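Local coordinates for protein Alpha/beta hydrolase (Novosphingobium aromaticivorans, PDB 3BWX) that is probably a hydrolase of the alpha/beta-hydrolase fold and binds calcium through backbone carbonyls of a surface loop, at residues A[64-69]-A[81-86]; A[73-78]-A[204-209]; A[102-107]-A[126-131]. The protein carries 1 engineered substitution. All coordinates share one frame; numbering follows the deposited sequence.

In the fold
The three contacts illustrate how chemistry follows place in a fold. Contact 3 lies deep in the central sheet and joins two neighbouring parallel strands, 99-104 and 122-128, mainly by backbone hydrogen bonds. Contact 1 is also buried but depends on charged and polar side chains, which tie the loop after strand 58-61 to helix 80-94. Contact 2 is a surface contact: a later part of the same loop meets residues 204-209 through apolar packing and calcium-bound water, without a direct hydrogen bond. Contacts 1 and 2 touch, with Tyr83 OH packing against the Tyr78 backbone, and contact 1 reaches contact 3 where Tyr83 meets Leu106.

Contact 1: A[64-69]-A[81-86]; sequences RGRGDS and MQYLQD. With EDO (1,2-ethanediol), chain R.
Arg64 and Tyr83 make the nearest backbone approach, with their CA atoms 7.5 Å apart, where the loop after strand 58-61 of the alpha/beta-hydrolase fold passes helix 80-94. Long side chains span that gap. Arg64 grips Asp86 side-on in a bidentate salt bridge: its NE lies 2.9 Å from Asp86 OD2 and its NH2 3.0 Å from Asp86 OD1, each oxygen using its syn lone pair. A bend at chi3 (65°) turns the guanidinium to within 11° of the carboxylate plane. Gln82 CG rests over the centre of one guanidinium face, while Gln82 NE2 donates to Asp86 OD1 (3.1 Å) from above the carboxylate plane. With OD1 held by two donors, the carboxylate is fixed in rotation. Asp14 forms a second salt bridge with Arg64 NH2, so Asp86 and Asp14 share that nitrogen, and the cation probably offsets the negative charge of the two acids. Arg66 serves the phenol end of Tyr83, its guanidinium standing almost perpendicular to the ring (83°) and its NH1 donating to Tyr83 OH at 2.9 Å. That same NH1 also donates to Arg64 O, 2.8 Å away and nearly in the guanidinium plane.

Contact 2: A[73-78]-A[204-209]; sequences KDPMTY and EPFEAP. With CA (calcium ion), chain B; EDO (1,2-ethanediol), chain P.
Met76 lies across the Phe206 ring where a short 3-10 segment, residues 75-77, meets the type II' turn from Pro205 to Ala208 that carries a calcium site. The Met76 side chain, deposited as selenomethionine, can be followed atom by atom. Its CB stands over the middle of one ring face, 3.8 Å from the Phe206 centroid and 10° off the normal, a CH-pi contact. With CG anti to the backbone N (chi1 -166°) and the chain extended beyond it, the rest runs on across the ring: CG packs 3.7 Å from Phe206 CG, and SE makes an oblique Met-aromatic contact at 4.7 Å from the Phe206 centroid. The terminal CE passes the ring and ends 3.1 Å from Glu207 OE1. Beside this pair, Pro75 CB packs against Phe206 CE2, and Glu204 OE1 touches the proline ring at CG.

Two features shape the 3-10 segment. Asp74 OD1 accepts from Met76 N in an Asx turn, and Asp74 O receives both Thr77 N and Thr77 OG1, the hydroxyl at 2.7 Å. With an alanine here that hydroxyl is gone, which is likely to leave Asp74 O with one donor fewer, so that the turn is held less firmly.

Calcium joins the two segments indirectly. Pro205 O binds it at 2.5 Å and Ala208 O at 2.4 Å, and five waters complete its seven oxygen ligands; one of these waters also donates to Tyr78 O, 2.7 Å away.

Contact 3: A[102-107]-A[126-131]; sequences IGTSLG and VLNDVG
Gly103 and Leu127 sit side by side in adjacent parallel strands, 99-104 and 122-128, which helix 106-117 connects in a beta-alpha-beta unit of the alpha/beta-hydrolase sheet. The short strand axes run 14° apart.

Backbone hydrogen bonds form the main link. Gly103 uses both its N and its O toward this one strand, bonding to the residues before and after Leu127: its N donates to Val126 O at 3.0 Å and its O accepts from Asn128 N at 2.8 Å. The ladder extends past the strand end, where Ser105 N donates to Asn128 O at 3.2 Å.

One side-chain hydrogen bond adds to it. Thr104 and Asn128 lie alongside each other on the same face of the sheet, and the CG of Asn128, anti to its backbone N (chi1 -180°), carries the amide to Thr104. Asn128 ND2 donates to Thr104 OG1 at 2.9 Å, the oxygen lying in the amide plane; Pro267 O accepts from the same nitrogen, so both partners steady the amide.

Apolar packing is lighter: Ile102 CG1 rests 4.0 Å from Val126 CG2 on the Thr104 face. Further along, a methyl meets a carbonyl oxygen in van der Waals contact, Val130 CG1 lying 3.4 Å from Ser105 O.

Local conformation completes the account. Ser105 has a positive phi (58°) immediately before the helix, and a side chain on Gly103 would run into Gly107 O. This strained turn fits the GxSxG nucleophile elbow of the family, with Ser105 as the probable nucleophile. Asp129 OD2 is hydrogen-bonded to His265 ND1, an arrangement consistent with an acid-histidine pair. Bonding between the strand ends thus probably sets the Ser105 turn at a fixed place relative to the loop carrying Asp129.

Contact 1: A[64-69]-A[81-86]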
loop_
_atom_site.group_PDB
_atom_site.type_symbol
_atom_site.label_atom_id
_atom_site.label_comp_id
_atom_site.label_asym_id
_atom_site.label_seq_id
_atom_site.Cartn_x
_atom_site.Cartn_y
_atom_site.Cartn_z
ATOM N N ARG A 64 0.286 11.928 3.145
ATOM C CA ARG A 64 -0.089 13.284 2.766
ATOM C C ARG A 64 -0.459 13.240 1.288
ATOM O O ARG A 64 0.202 12.558 0.474
ATOM C CB ARG A 64 1.058 14.284 2.979
ATOM C CG ARG A 64 2.366 13.921 2.280
ATOM C CD ARG A 64 3.490 14.927 2.465
ATOM N NE ARG A 64 3.885 14.967 3.855
ATOM C CZ ARG A 64 4.392 16.005 4.488
ATOM N NH1 ARG A 64 4.528 17.160 3.896
ATOM N NH2 ARG A 64 4.718 15.878 5.769
ATOM N N GLY A 65 -1.529 13.945 0.953
ATOM C CA GLY A 65 -2.008 14.061 -0.421
ATOM C C GLY A 65 -2.906 12.934 -0.884
ATOM O O GLY A 65 -3.290 12.909 -2.060
ATOM N N ARG A 66 -3.197 11.972 -0.011
ATOM C CA ARG A 66 -4.066 10.853 -0.389
ATOM C C ARG A 66 -5.246 10.770 0.550
ATOM O O ARG A 66 -5.121 10.964 1.758
ATOM C CB ARG A 66 -3.344 9.499 -0.339
ATOM C CG ARG A 66 -2.295 9.290 -1.423
ATOM C CD ARG A 66 -0.983 9.993 -1.165
ATOM N NE ARG A 66 0.039 9.519 -2.088
ATOM C CZ ARG A 66 1.185 10.145 -2.298
ATOM N NH1 ARG A 66 1.497 11.247 -1.654
ATOM N NH2 ARG A 66 2.014 9.638 -3.177
ATOM N N GLY A 67 -6.404 10.449 -0.014
ATOM C CA GLY A 67 -7.595 10.220 0.812
ATOM C C GLY A 67 -7.941 11.429 1.614
ATOM O O GLY A 67 -7.994 12.547 1.078
ATOM N N ASP A 68 -8.181 11.237 2.910
ATOM C CA ASP A 68 -8.584 12.333 3.802
ATOM C C ASP A 68 -7.401 13.000 4.474
ATOM O O ASP A 68 -7.574 13.905 5.263
ATOM C CB ASP A 68 -9.523 11.821 4.898
ATOM C CG ASP A 68 -10.928 11.542 4.406
ATOM O OD1 ASP A 68 -11.151 11.644 3.169
ATOM O OD2 ASP A 68 -11.800 11.188 5.256
ATOM N N SER A 69 -6.180 12.545 4.175
ATOM C CA SER A 69 -5.016 13.266 4.690
ATOM C C SER A 69 -4.854 14.627 4.022
ATOM O O SER A 69 -5.193 14.814 2.867
ATOM C CB SER A 69 -3.752 12.416 4.525
ATOM O OG SER A 69 -3.657 11.385 5.501
HETATM N N MSE A 81 11.022 9.653 1.356
HETATM C CA MSE A 81 11.593 9.909 2.701
HETATM C C MSE A 81 10.730 10.753 3.622
HETATM O O MSE A 81 10.833 10.656 4.837
HETATM C CB MSE A 81 13.023 10.446 2.594
HETATM C CG MSE A 81 13.946 9.505 1.819
HETATM SE SE MSE A 81 14.004 7.656 2.420
HETATM C CE MSE A 81 14.747 7.990 4.071
ATOM N N GLN A 82 9.885 11.592 3.036
ATOM C CA GLN A 82 8.913 12.341 3.785
ATOM C C GLN A 82 7.802 11.431 4.310
ATOM O O GLN A 82 7.455 11.511 5.473
ATOM C CB GLN A 82 8.344 13.508 2.999
ATOM C CG GLN A 82 7.455 14.391 3.843
ATOM C CD GLN A 82 8.209 15.063 4.946
ATOM O OE1 GLN A 82 9.138 15.822 4.687
ATOM N NE2 GLN A 82 7.838 14.814 6.162
ATOM N N TYR A 83 7.301 10.525 3.461
ATOM C CA TYR A 83 6.319 9.574 3.950
ATOM C C TYR A 83 6.900 8.727 5.076
ATOM O O TYR A 83 6.194 8.438 6.042
ATOM C CB TYR A 83 5.826 8.689 2.846
ATOM C CG TYR A 83 5.451 9.430 1.589
ATOM C CD1 TYR A 83 4.788 10.639 1.645
ATOM C CD2 TYR A 83 5.647 8.847 0.297
ATOM C CE1 TYR A 83 4.436 11.313 0.480
ATOM C CE2 TYR A 83 5.315 9.533 -0.872
ATOM C CZ TYR A 83 4.708 10.768 -0.773
ATOM O OH TYR A 83 4.392 11.454 -1.922
ATOM N N LEU A 84 8.161 8.339 4.953
ATOM C CA LEU A 84 8.819 7.546 6.014
ATOM C C LEU A 84 8.843 8.362 7.335
ATOM O O LEU A 84 8.481 7.840 8.395
ATOM C CB LEU A 84 10.239 7.170 5.602
ATOM C CG LEU A 84 11.116 6.491 6.654
ATOM C CD1 LEU A 84 10.498 5.172 7.031
ATOM C CD2 LEU A 84 12.521 6.265 6.046
ATOM N N GLN A 85 9.248 9.648 7.258
ATOM C CA GLN A 85 9.237 10.505 8.432
ATOM C C GLN A 85 7.829 10.638 9.037
ATOM O O GLN A 85 7.653 10.610 10.234
ATOM C CB GLN A 85 9.815 11.902 8.150
ATOM C CG GLN A 85 9.911 12.799 9.429
ATOM C CD GLN A 85 10.106 14.330 9.162
ATOM O OE1 GLN A 85 9.150 15.093 8.885
ATOM N NE2 GLN A 85 11.362 14.783 9.299
ATOM N N ASP A 86 6.819 10.766 8.184
ATOM C CA ASP A 86 5.469 10.914 8.647
ATOM C C ASP A 86 5.033 9.619 9.353
ATOM O O ASP A 86 4.301 9.677 10.320
ATOM C CB ASP A 86 4.529 11.238 7.463
ATOM C CG ASP A 86 4.792 12.585 6.832
ATOM O OD1 ASP A 86 5.417 13.478 7.454
ATOM O OD2 ASP A 86 4.265 12.788 5.720
HETATM C C1 EDO R . -10.876 7.565 4.050
HETATM O O1 EDO R . -11.968 8.296 3.491
HETATM C C2 EDO R . -10.208 6.850 2.915
HETATM O O2 EDO R . -9.709 7.871 2.081
HETATM O O HOH W 1 2.577 11.049 4.553
HETATM O O HOH W 2 4.890 10.534 -4.334
#

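Contact 2: A[73-78]-A[204-209]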
loop_
_atom_site.group_PDB
_atom_site.type_symbol
_atom_site.label_atom_id
_atom_site.label_comp_id
_atom_site.label_asym_id
_atom_site.label_seq_id
_atom_site.Cartn_x
_atom_site.Cartn_y
_atom_site.Cartn_z
ATOM N N LYS A 73 1.112 22.045 1.137
ATOM C CA LYS A 73 1.306 23.349 0.500
ATOM C C LYS A 73 2.498 23.316 -0.448
ATOM O O LYS A 73 2.483 23.988 -1.464
ATOM C CB LYS A 73 1.479 24.456 1.541
ATOM C CG LYS A 73 0.192 24.816 2.263
ATOM C CD LYS A 73 0.447 25.854 3.395
ATOM N N ASP A 74 3.529 22.556 -0.105
ATOM C CA ASP A 74 4.737 22.364 -0.884
ATOM C C ASP A 74 4.752 20.948 -1.473
ATOM O O ASP A 74 5.135 19.968 -0.771
ATOM C CB ASP A 74 5.938 22.531 0.029
ATOM C CG ASP A 74 7.247 22.375 -0.679
ATOM O OD1 ASP A 74 7.214 22.147 -1.919
ATOM O OD2 ASP A 74 8.313 22.475 -0.025
ATOM N N PRO A 75 4.340 20.842 -2.750
ATOM C CA PRO A 75 4.339 19.516 -3.369
ATOM C C PRO A 75 5.713 18.828 -3.467
ATOM O O PRO A 75 5.755 17.663 -3.769
ATOM C CB PRO A 75 3.702 19.756 -4.771
ATOM C CG PRO A 75 3.306 21.098 -4.832
ATOM C CD PRO A 75 3.843 21.890 -3.655
HETATM N N MSE A 76 6.824 19.522 -3.244
HETATM C CA MSE A 76 8.132 18.874 -3.208
HETATM C C MSE A 76 8.227 17.956 -1.961
HETATM O O MSE A 76 9.093 17.096 -1.895
HETATM C CB MSE A 76 9.310 19.879 -3.221
HETATM C CG MSE A 76 10.633 19.200 -3.532
HETATM SE SE MSE A 76 12.004 20.490 -3.869
HETATM C CE MSE A 76 13.556 19.300 -3.664
ATOM N N THR A 77 7.336 18.088 -0.979
ATOM C CA THR A 77 7.307 17.131 0.123
ATOM C C THR A 77 6.648 15.772 -0.163
ATOM O O THR A 77 6.635 14.899 0.708
ATOM C CB THR A 77 6.595 17.742 1.374
ATOM O OG1 THR A 77 5.201 17.968 1.088
ATOM C CG2 THR A 77 7.292 18.972 1.804
ATOM N N TYR A 78 6.122 15.638 -1.378
ATOM C CA TYR A 78 5.540 14.361 -1.864
ATOM C C TYR A 78 6.690 13.463 -2.337
ATOM O O TYR A 78 6.984 13.386 -3.521
ATOM C CB TYR A 78 4.544 14.655 -2.985
ATOM C CG TYR A 78 3.275 15.315 -2.554
ATOM C CD1 TYR A 78 2.591 14.902 -1.393
ATOM C CD2 TYR A 78 2.669 16.315 -3.328
ATOM C CE1 TYR A 78 1.328 15.509 -1.007
ATOM C CE2 TYR A 78 1.448 16.877 -2.946
ATOM C CZ TYR A 78 0.799 16.502 -1.783
ATOM O OH TYR A 78 -0.413 17.044 -1.420
ATOM N N GLU A 204 3.950 16.099 -9.950
ATOM C CA GLU A 204 5.045 17.031 -10.193
ATOM C C GLU A 204 6.346 16.354 -9.821
ATOM O O GLU A 204 6.496 15.833 -8.710
ATOM C CB GLU A 204 4.840 18.334 -9.402
ATOM C CG GLU A 204 3.633 19.112 -9.894
ATOM C CD GLU A 204 3.368 20.408 -9.102
ATOM O OE1 GLU A 204 4.208 20.780 -8.250
ATOM O OE2 GLU A 204 2.285 21.014 -9.317
ATOM N N PRO A 205 7.279 16.254 -10.777
ATOM C CA PRO A 205 8.513 15.486 -10.466
ATOM C C PRO A 205 9.454 16.070 -9.438
ATOM O O PRO A 205 10.036 15.328 -8.625
ATOM C CB PRO A 205 9.219 15.391 -11.813
ATOM C CG PRO A 205 8.712 16.523 -12.620
ATOM C CD PRO A 205 7.264 16.651 -12.195
ATOM N N PHE A 206 9.614 17.385 -9.482
ATOM C CA PHE A 206 10.726 18.047 -8.808
ATOM C C PHE A 206 12.006 17.286 -9.148
ATOM O O PHE A 206 12.273 17.097 -10.314
ATOM C CB PHE A 206 10.426 18.203 -7.320
ATOM C CG PHE A 206 9.389 19.246 -7.054
ATOM C CD1 PHE A 206 9.715 20.591 -6.965
ATOM C CD2 PHE A 206 8.043 18.875 -7.033
ATOM C CE1 PHE A 206 8.707 21.534 -6.733
ATOM C CE2 PHE A 206 7.029 19.831 -6.842
ATOM C CZ PHE A 206 7.357 21.121 -6.665
ATOM N N GLU A 207 12.755 16.758 -8.191
ATOM C CA GLU A 207 14.059 16.162 -8.588
ATOM C C GLU A 207 14.015 14.854 -9.402
ATOM O O GLU A 207 14.973 14.513 -10.102
ATOM C CB GLU A 207 14.958 15.972 -7.386
ATOM C CG GLU A 207 15.302 17.303 -6.695
ATOM C CD GLU A 207 15.725 17.115 -5.257
ATOM O OE1 GLU A 207 14.888 16.615 -4.463
ATOM O OE2 GLU A 207 16.890 17.475 -4.931
ATOM N N ALA A 208 12.917 14.117 -9.319
ATOM C CA ALA A 208 12.820 12.832 -10.044
ATOM C C ALA A 208 11.384 12.509 -10.306
ATOM O O ALA A 208 10.544 12.807 -9.471
ATOM C CB ALA A 208 13.449 11.711 -9.231
ATOM N N PRO A 209 11.097 11.865 -11.428
ATOM C CA PRO A 209 9.730 11.512 -11.745
ATOM C C PRO A 209 9.088 10.701 -10.646
ATOM O O PRO A 209 9.746 9.906 -9.966
ATOM C CB PRO A 209 9.876 10.592 -12.954
ATOM C CG PRO A 209 11.140 10.969 -13.561
ATOM C CD PRO A 209 12.049 11.360 -12.434
HETATM CA CA CA B . 9.612 13.273 -7.322
HETATM C C1 EDO P . 2.838 21.818 4.654
HETATM O O1 EDO P . 1.593 22.131 4.018
HETATM C C2 EDO P . 3.708 20.879 3.823
HETATM O O2 EDO P . 4.113 21.519 2.608
HETATM O O HOH W 3 6.272 15.735 -5.815
HETATM O O HOH W 4 8.828 14.985 -5.776
HETATM O O HOH W 5 8.537 12.008 -5.278
HETATM O O HOH W 6 7.350 13.304 -7.877
HETATM O O HOH W 7 11.770 13.850 -6.467
HETATM O O HOH W 8 10.277 10.938 -7.448
#

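Contact 3: A[102-107]-A[126-131]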
loop_
_atom_site.group_PDB
_atom_site.type_symbol
_atom_site.label_atom_id
_atom_site.label_comp_id
_atom_site.label_asym_id
_atom_site.label_seq_id
_atom_site.Cartn_x
_atom_site.Cartn_y
_atom_site.Cartn_z
ATOM N N ILE A 102 2.090 -4.542 6.674
ATOM C CA ILE A 102 1.590 -5.069 5.386
ATOM C C ILE A 102 1.721 -3.929 4.386
ATOM O O ILE A 102 0.999 -2.978 4.519
ATOM C CB ILE A 102 0.116 -5.558 5.469
ATOM C CG1 ILE A 102 -0.028 -6.664 6.511
ATOM C CG2 ILE A 102 -0.331 -5.951 4.056
ATOM C CD1 ILE A 102 -1.444 -7.268 6.631
ATOM N N GLY A 103 2.624 -4.017 3.400
ATOM C CA GLY A 103 2.928 -2.904 2.506
ATOM C C GLY A 103 2.779 -3.277 1.042
ATOM O O GLY A 103 3.380 -4.273 0.574
ATOM N N THR A 104 1.928 -2.517 0.341
ATOM C CA THR A 104 1.701 -2.701 -1.054
ATOM C C THR A 104 2.506 -1.733 -1.869
ATOM O O THR A 104 2.376 -0.540 -1.688
ATOM C CB THR A 104 0.231 -2.593 -1.376
ATOM O OG1 THR A 104 -0.443 -3.697 -0.754
ATOM C CG2 THR A 104 0.026 -2.685 -2.911
ATOM N N SER A 105 3.337 -2.255 -2.774
ATOM C CA SER A 105 4.069 -1.382 -3.693
ATOM C C SER A 105 4.942 -0.371 -2.916
ATOM O O SER A 105 5.793 -0.774 -2.127
ATOM C CB SER A 105 3.070 -0.699 -4.643
ATOM O OG SER A 105 2.194 -1.674 -5.171
ATOM N N LEU A 106 4.741 0.933 -3.119
ATOM C CA LEU A 106 5.491 1.943 -2.339
ATOM C C LEU A 106 5.365 1.689 -0.832
ATOM O O LEU A 106 6.308 1.852 -0.064
ATOM C CB LEU A 106 5.068 3.376 -2.650
ATOM C CG LEU A 106 5.821 4.487 -1.893
ATOM C CD1 LEU A 106 7.357 4.329 -1.954
ATOM C CD2 LEU A 106 5.339 5.836 -2.476
ATOM N N GLY A 107 4.209 1.231 -0.414
ATOM C CA GLY A 107 4.057 0.806 0.971
ATOM C C GLY A 107 4.987 -0.301 1.412
ATOM O O GLY A 107 5.394 -0.331 2.547
ATOM N N VAL A 126 4.495 -8.393 5.494
ATOM C CA VAL A 126 4.005 -8.819 4.216
ATOM C C VAL A 126 4.402 -7.779 3.203
ATOM O O VAL A 126 4.086 -6.617 3.407
ATOM C CB VAL A 126 2.461 -8.943 4.225
ATOM C CG1 VAL A 126 1.944 -9.360 2.797
ATOM C CG2 VAL A 126 1.969 -9.916 5.300
ATOM N N LEU A 127 5.084 -8.184 2.135
ATOM C CA LEU A 127 5.409 -7.316 0.998
ATOM C C LEU A 127 4.476 -7.745 -0.118
ATOM O O LEU A 127 4.515 -8.896 -0.569
ATOM C CB LEU A 127 6.865 -7.431 0.541
ATOM C CG LEU A 127 7.971 -6.852 1.432
ATOM C CD1 LEU A 127 9.349 -7.203 0.832
ATOM C CD2 LEU A 127 7.791 -5.315 1.593
ATOM N N ASN A 128 3.626 -6.843 -0.544
ATOM C CA ASN A 128 2.660 -7.154 -1.588
ATOM C C ASN A 128 3.111 -6.572 -2.910
ATOM O O ASN A 128 2.995 -5.370 -3.188
ATOM C CB ASN A 128 1.297 -6.666 -1.227
ATOM C CG ASN A 128 0.267 -6.973 -2.278
ATOM O OD1 ASN A 128 0.369 -7.962 -3.016
ATOM N ND2 ASN A 128 -0.763 -6.159 -2.321
ATOM N N ASP A 129 3.670 -7.465 -3.713
ATOM C CA ASP A 129 4.048 -7.213 -5.117
ATOM C C ASP A 129 5.063 -6.099 -5.274
ATOM O O ASP A 129 4.952 -5.206 -6.129
ATOM C CB ASP A 129 2.837 -7.038 -6.057
ATOM C CG ASP A 129 3.149 -7.456 -7.497
ATOM O OD1 ASP A 129 3.411 -8.634 -7.675
ATOM O OD2 ASP A 129 3.202 -6.606 -8.407
ATOM N N VAL A 130 6.046 -6.110 -4.403
ATOM C CA VAL A 130 7.143 -5.198 -4.512
ATOM C C VAL A 130 8.369 -5.885 -3.924
ATOM O O VAL A 130 8.265 -6.697 -3.009
ATOM C CB VAL A 130 6.841 -3.874 -3.847
ATOM C CG1 VAL A 130 6.603 -4.035 -2.352
ATOM C CG2 VAL A 130 7.908 -2.857 -4.227
ATOM N N GLY A 131 9.524 -5.544 -4.476
ATOM C CA GLY A 131 10.800 -6.081 -4.034
ATOM C C GLY A 131 11.944 -5.109 -4.284
ATOM O O GLY A 131 11.736 -4.026 -4.774
#